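Local coordinates for Lmo0488 protein (PDB 5TED), which binds shikimate through its effector-binding domain and, as a LysR-type transcriptional regulator, activates protocatechuate biosynthesis genes in response, at residues L21-N24 against F25-E29; G41-K44 against S45-D49. All coordinates share one frame; numbering follows the deposited sequence.

Contact 1 of 2, residues L21-N24 against F25-E29; sequences LVQN and FTKVE
The C-terminal turn of helix 17-26, the crossover helix of a beta-alpha-beta unit, brings Leu21, Val22, Gln23 and Asn24 against Phe25, Thr26 and Lys27. Regular i to i+4 bonds hold the inner part: Phe25 N reaches Leu21 O at 2.8 Å with an N-H...O angle of 162°, and Thr26 N reaches Val22 O at 3.0 Å. The hydroxyl of Thr26 bends back to the same carbonyl, OG1 lying 2.8 Å from Val22 O; with OG1 anti to its own carbonyl carbon (chi1 -57°), it leans along the helix beside the Val22 side chain, and the two point the same way. At the next residue the hydrogen bonding weakens. Lys27 N has two weak bonds, to the i-4 oxygen Gln23 O and the i-3 oxygen Asn24 O, each 3.3 Å away. The aliphatic part of Lys27 fills in over this end: CG sits 3.3 Å from Gln23 O and 3.7 Å from Gln23 NE2, while CD packs on Asn24 CA at 3.7 Å. Lys27 NZ ends 3.7 Å from Asn24 OD1; the amide's hydrogen bond runs from Asn24 ND2 to Glu20 O. On the buried side Leu21 and Phe25 face helix 191-208, where the Phe25 ring meets Phe196 edge-to-face and also stacks with His31. Val22 rests on Phe38 and Phe25 on Phe36 of strand 35-41, whereas Val22 and Thr26 also pack against Tyr149 of the second subunit.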
loop_
_atom_site.group_PDB
_atom_site.type_symbol
_atom_site.label_atom_id
_atom_site.label_comp_id
_atom_site.label_asym_id
_atom_site.label_seq_id
_atom_site.Cartn_x
_atom_site.Cartn_y
_atom_site.Cartn_z
ATOM N N LEU A 21 11.568 13.382 5.607
ATOM C CA LEU A 21 12.927 13.077 6.054
ATOM C C LEU A 21 13.918 13.115 4.896
ATOM O O LEU A 21 15.002 13.700 5.005
ATOM C CB LEU A 21 12.942 11.693 6.720
ATOM C CG LEU A 21 12.270 11.587 8.090
ATOM C CD1 LEU A 21 12.165 10.153 8.509
ATOM C CD2 LEU A 21 13.085 12.367 9.148
ATOM N N VAL A 22 13.567 12.485 3.773
ATOM C CA VAL A 22 14.490 12.410 2.639
ATOM C C VAL A 22 14.719 13.788 2.039
ATOM O O VAL A 22 15.853 14.167 1.720
ATOM C CB VAL A 22 13.944 11.434 1.588
ATOM C CG1 VAL A 22 14.660 11.642 0.258
ATOM C CG2 VAL A 22 14.112 9.987 2.070
ATOM N N GLN A 23 13.651 14.565 1.881
ATOM C CA GLN A 23 13.791 15.895 1.303
ATOM C C GLN A 23 14.682 16.777 2.181
ATOM O O GLN A 23 15.593 17.445 1.681
ATOM C CB GLN A 23 12.404 16.516 1.091
ATOM C CG GLN A 23 12.400 17.785 0.232
ATOM C CD GLN A 23 12.814 19.014 0.998
ATOM O OE1 GLN A 23 12.474 19.171 2.165
ATOM N NE2 GLN A 23 13.543 19.900 0.341
ATOM N N ASN A 24 14.447 16.774 3.499
ATOM C CA ASN A 24 15.248 17.615 4.386
ATOM C C ASN A 24 16.685 17.108 4.495
ATOM O O ASN A 24 17.632 17.906 4.479
ATOM C CB ASN A 24 14.594 17.701 5.769
ATOM C CG ASN A 24 13.482 18.747 5.829
ATOM O OD1 ASN A 24 13.763 19.932 6.009
ATOM N ND2 ASN A 24 12.225 18.320 5.683
ATOM N N PHE A 25 16.877 15.793 4.552
ATOM C CA PHE A 25 18.231 15.239 4.547
ATOM C C PHE A 25 19.023 15.683 3.320
ATOM O O PHE A 25 20.199 16.069 3.423
ATOM C CB PHE A 25 18.136 13.712 4.590
ATOM C CG PHE A 25 19.462 13.006 4.626
ATOM C CD1 PHE A 25 20.218 12.997 5.781
ATOM C CD2 PHE A 25 19.907 12.273 3.534
ATOM C CE1 PHE A 25 21.418 12.324 5.839
ATOM C CE2 PHE A 25 21.101 11.577 3.589
ATOM C CZ PHE A 25 21.863 11.605 4.746
ATOM N N THR A 26 18.390 15.653 2.151
ATOM C CA THR A 26 19.071 15.854 0.876
ATOM C C THR A 26 19.331 17.318 0.561
ATOM O O THR A 26 20.019 17.609 -0.432
ATOM C CB THR A 26 18.256 15.200 -0.254
ATOM O OG1 THR A 26 18.086 13.806 0.044
ATOM C CG2 THR A 26 18.992 15.307 -1.601
ATOM N N LYS A 27 18.801 18.248 1.363
ATOM C CA LYS A 27 19.135 19.651 1.160
ATOM C C LYS A 27 20.595 19.922 1.470
ATOM O O LYS A 27 21.189 20.841 0.895
ATOM C CB LYS A 27 18.298 20.543 2.078
ATOM C CG LYS A 27 16.830 20.520 1.838
ATOM C CD LYS A 27 16.077 20.999 3.065
ATOM C CE LYS A 27 16.228 22.480 3.298
ATOM N NZ LYS A 27 15.407 22.877 4.479
ATOM N N VAL A 28 21.191 19.121 2.355
ATOM C CA VAL A 28 22.588 19.313 2.746
ATOM C C VAL A 28 23.520 18.941 1.603
ATOM O O VAL A 28 23.378 17.878 0.983
ATOM C CB VAL A 28 22.914 18.501 4.010
ATOM C CG1 VAL A 28 24.315 18.802 4.486
ATOM C CG2 VAL A 28 21.906 18.795 5.107
ATOM N N GLU A 29 24.506 19.808 1.339
ATOM C CA GLU A 29 25.398 19.597 0.202
ATOM C C GLU A 29 26.095 18.241 0.275
ATOM O O GLU A 29 26.212 17.544 -0.737
ATOM C CB GLU A 29 26.436 20.720 0.135
ATOM C CG GLU A 29 27.441 20.567 -0.995
ATOM C CD GLU A 29 26.790 20.719 -2.357
ATOM O OE1 GLU A 29 25.776 21.448 -2.448
ATOM O OE2 GLU A 29 27.275 20.102 -3.333
#

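Contact 2 of 2, residues G41-K44 against S45-D49; sequences GATK and SIIPD. With SKM ((3R,4S,5R)-3,4,5-trihydroxycyclohex-1-ene-1-carboxylic acid), chain D.
Ser45 and Ile46 fold back on the carbonyl of Ala42, the N-cap residue of helix 43-51. Ser45 N makes a weak bond to Ala42 O at 3.1 Å. Ser45 OG makes at most a weak contact with Ala42 O and lies 3.0 Å from a water oxygen, which accepts a hydrogen bond from Ala42 N, so the water bridges side chain and backbone ahead of the first turn. Ile46 N gives the first regular helical bond, 3.0 Å to Ala42 O and in the carbonyl plane. Its CG1, anti to the carbonyl carbon (chi1 -77°), runs back along the chain and carries CD1 to 3.5 Å from Gly41 O; the side chain also packs on Ile10 and Ala58. Ile47 N bonds to Thr43 O with an N-H...O angle of 153°, and Ile47 CG1 lies 3.3 Å beyond Thr43 O while the side chain touches Ile69 and Phe71 of strand 69-84. Pro48 has no N-H for the turn before, and its CD instead presses on Lys44 O at 3.0 Å where the helix kinks. At the leading end, Thr43 contributes two bonds to the shikimate carboxylate: its N donates to O2 at 2.8 Å, and OG1, also bonded to Ser61 N, reaches the same oxygen at 2.4 Å, a doubtfully short length. Thr43 N and the helix N terminus probably stabilise the negative charge. A helix N terminus presenting a backbone N-H to an effector carboxylate is a familiar form of anion site, here part of the shikimate pocket of the LysR effector-binding domain.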
loop_
_atom_site.group_PDB
_atom_site.type_symbol
_atom_site.label_atom_id
_atom_site.label_comp_id
_atom_site.label_asym_id
_atom_site.label_seq_id
_atom_site.Cartn_x
_atom_site.Cartn_y
_atom_site.Cartn_z
ATOM N N GLY A 41 6.332 -2.443 3.727
ATOM C CA GLY A 41 5.781 -3.696 4.221
ATOM C C GLY A 41 5.306 -3.582 5.658
ATOM O O GLY A 41 5.280 -2.490 6.242
ATOM N N ALA A 42 4.903 -4.726 6.215
ATOM C CA ALA A 42 4.494 -4.825 7.616
ATOM C C ALA A 42 5.702 -5.163 8.500
ATOM O O ALA A 42 6.701 -5.725 8.039
ATOM C CB ALA A 42 3.386 -5.876 7.800
ATOM N N THR A 43 5.590 -4.809 9.788
ATOM C CA THR A 43 6.705 -4.945 10.725
ATOM C C THR A 43 7.261 -6.365 10.763
ATOM O O THR A 43 8.481 -6.567 10.841
ATOM C CB THR A 43 6.274 -4.517 12.132
ATOM O OG1 THR A 43 6.016 -3.113 12.169
ATOM C CG2 THR A 43 7.368 -4.826 13.161
ATOM N N LYS A 44 6.388 -7.368 10.753
ATOM C CA LYS A 44 6.884 -8.726 10.941
ATOM C C LYS A 44 7.721 -9.193 9.745
ATOM O O LYS A 44 8.685 -9.941 9.924
ATOM C CB LYS A 44 5.708 -9.659 11.230
ATOM C CG LYS A 44 5.072 -9.408 12.621
ATOM C CD LYS A 44 6.103 -9.541 13.762
ATOM C CE LYS A 44 5.483 -9.410 15.165
ATOM N NZ LYS A 44 5.212 -8.003 15.627
ATOM N N SER A 45 7.428 -8.707 8.534
ATOM C CA SER A 45 8.312 -8.989 7.404
ATOM C C SER A 45 9.579 -8.133 7.440
ATOM O O SER A 45 10.656 -8.608 7.063
ATOM C CB SER A 45 7.554 -8.792 6.090
ATOM O OG SER A 45 7.851 -7.545 5.494
ATOM N N ILE A 46 9.475 -6.889 7.919
ATOM C CA ILE A 46 10.597 -5.950 7.892
ATOM C C ILE A 46 11.743 -6.434 8.773
ATOM O O ILE A 46 12.922 -6.260 8.434
ATOM C CB ILE A 46 10.111 -4.546 8.307
ATOM C CG1 ILE A 46 9.358 -3.894 7.134
ATOM C CG2 ILE A 46 11.273 -3.683 8.829
ATOM C CD1 ILE A 46 8.584 -2.625 7.513
ATOM N N ILE A 47 11.424 -7.024 9.925
ATOM C CA ILE A 47 12.474 -7.436 10.861
ATOM C C ILE A 47 13.455 -8.419 10.230
ATOM O O ILE A 47 14.674 -8.197 10.339
ATOM C CB ILE A 47 11.845 -8.000 12.146
ATOM C CG1 ILE A 47 11.067 -6.921 12.900
ATOM C CG2 ILE A 47 12.915 -8.652 13.012
ATOM C CD1 ILE A 47 11.920 -5.789 13.436
ATOM N N PRO A 48 13.017 -9.523 9.604
ATOM C CA PRO A 48 13.987 -10.420 8.952
ATOM C C PRO A 48 14.835 -9.725 7.902
ATOM O O PRO A 48 16.004 -10.092 7.723
ATOM C CB PRO A 48 13.098 -11.506 8.323
ATOM C CG PRO A 48 11.818 -11.456 9.075
ATOM C CD PRO A 48 11.637 -10.040 9.532
ATOM N N ASP A 49 14.271 -8.757 7.169
ATOM C CA ASP A 49 15.045 -8.079 6.132
ATOM C C ASP A 49 16.055 -7.103 6.709
ATOM O O ASP A 49 17.003 -6.718 6.008
ATOM C CB ASP A 49 14.126 -7.365 5.146
ATOM C CG ASP A 49 13.464 -8.325 4.181
ATOM O OD1 ASP A 49 13.953 -9.461 4.075
ATOM O OD2 ASP A 49 12.494 -7.941 3.495
HETATM O O12 SKM D . 0.478 -0.130 7.739
HETATM C C8 SKM D . -0.269 -1.078 8.495
HETATM C C6 SKM D . 0.296 -2.328 8.438
HETATM O O7 SKM D . -0.451 -3.272 9.205
HETATM C C5 SKM D . 1.834 -2.387 9.040
HETATM C C4 SKM D . 1.949 -1.781 10.371
HETATM C C1 SKM D . 3.142 -2.081 11.291
HETATM O O2 SKM D . 3.833 -3.118 11.076
HETATM O O3 SKM D . 3.411 -1.306 12.260
HETATM C C10 SKM D . 0.835 -0.730 10.843
HETATM C C9 SKM D . -0.370 -0.548 10.093
HETATM O O11 SKM D . -0.677 0.789 10.085
HETATM O O HOH W 1 5.051 -7.034 4.563
#

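In the fold
From the N terminus, strand 4-10 leads into helix 17-26, whose last turn carries contact 1; the loop after it returns the chain to strand 35-41, parallel to strand 4-10. Beyond that strand, contact 2 begins helix 43-51. The contacts therefore follow in series, neither nested nor crossed, and each closes a local turn. The centres of contact 1 and contact 2 are 26 Å apart. The nearest atoms of the two contacts are about 13 Å apart, without touching. Contact 1 lies within the crossover helix, whose side chains pack on helix 191-208 and meet the second subunit, whereas contact 2 ties the end of strand 35-41 to the shikimate pocket; strand 35-41 connects the two regions.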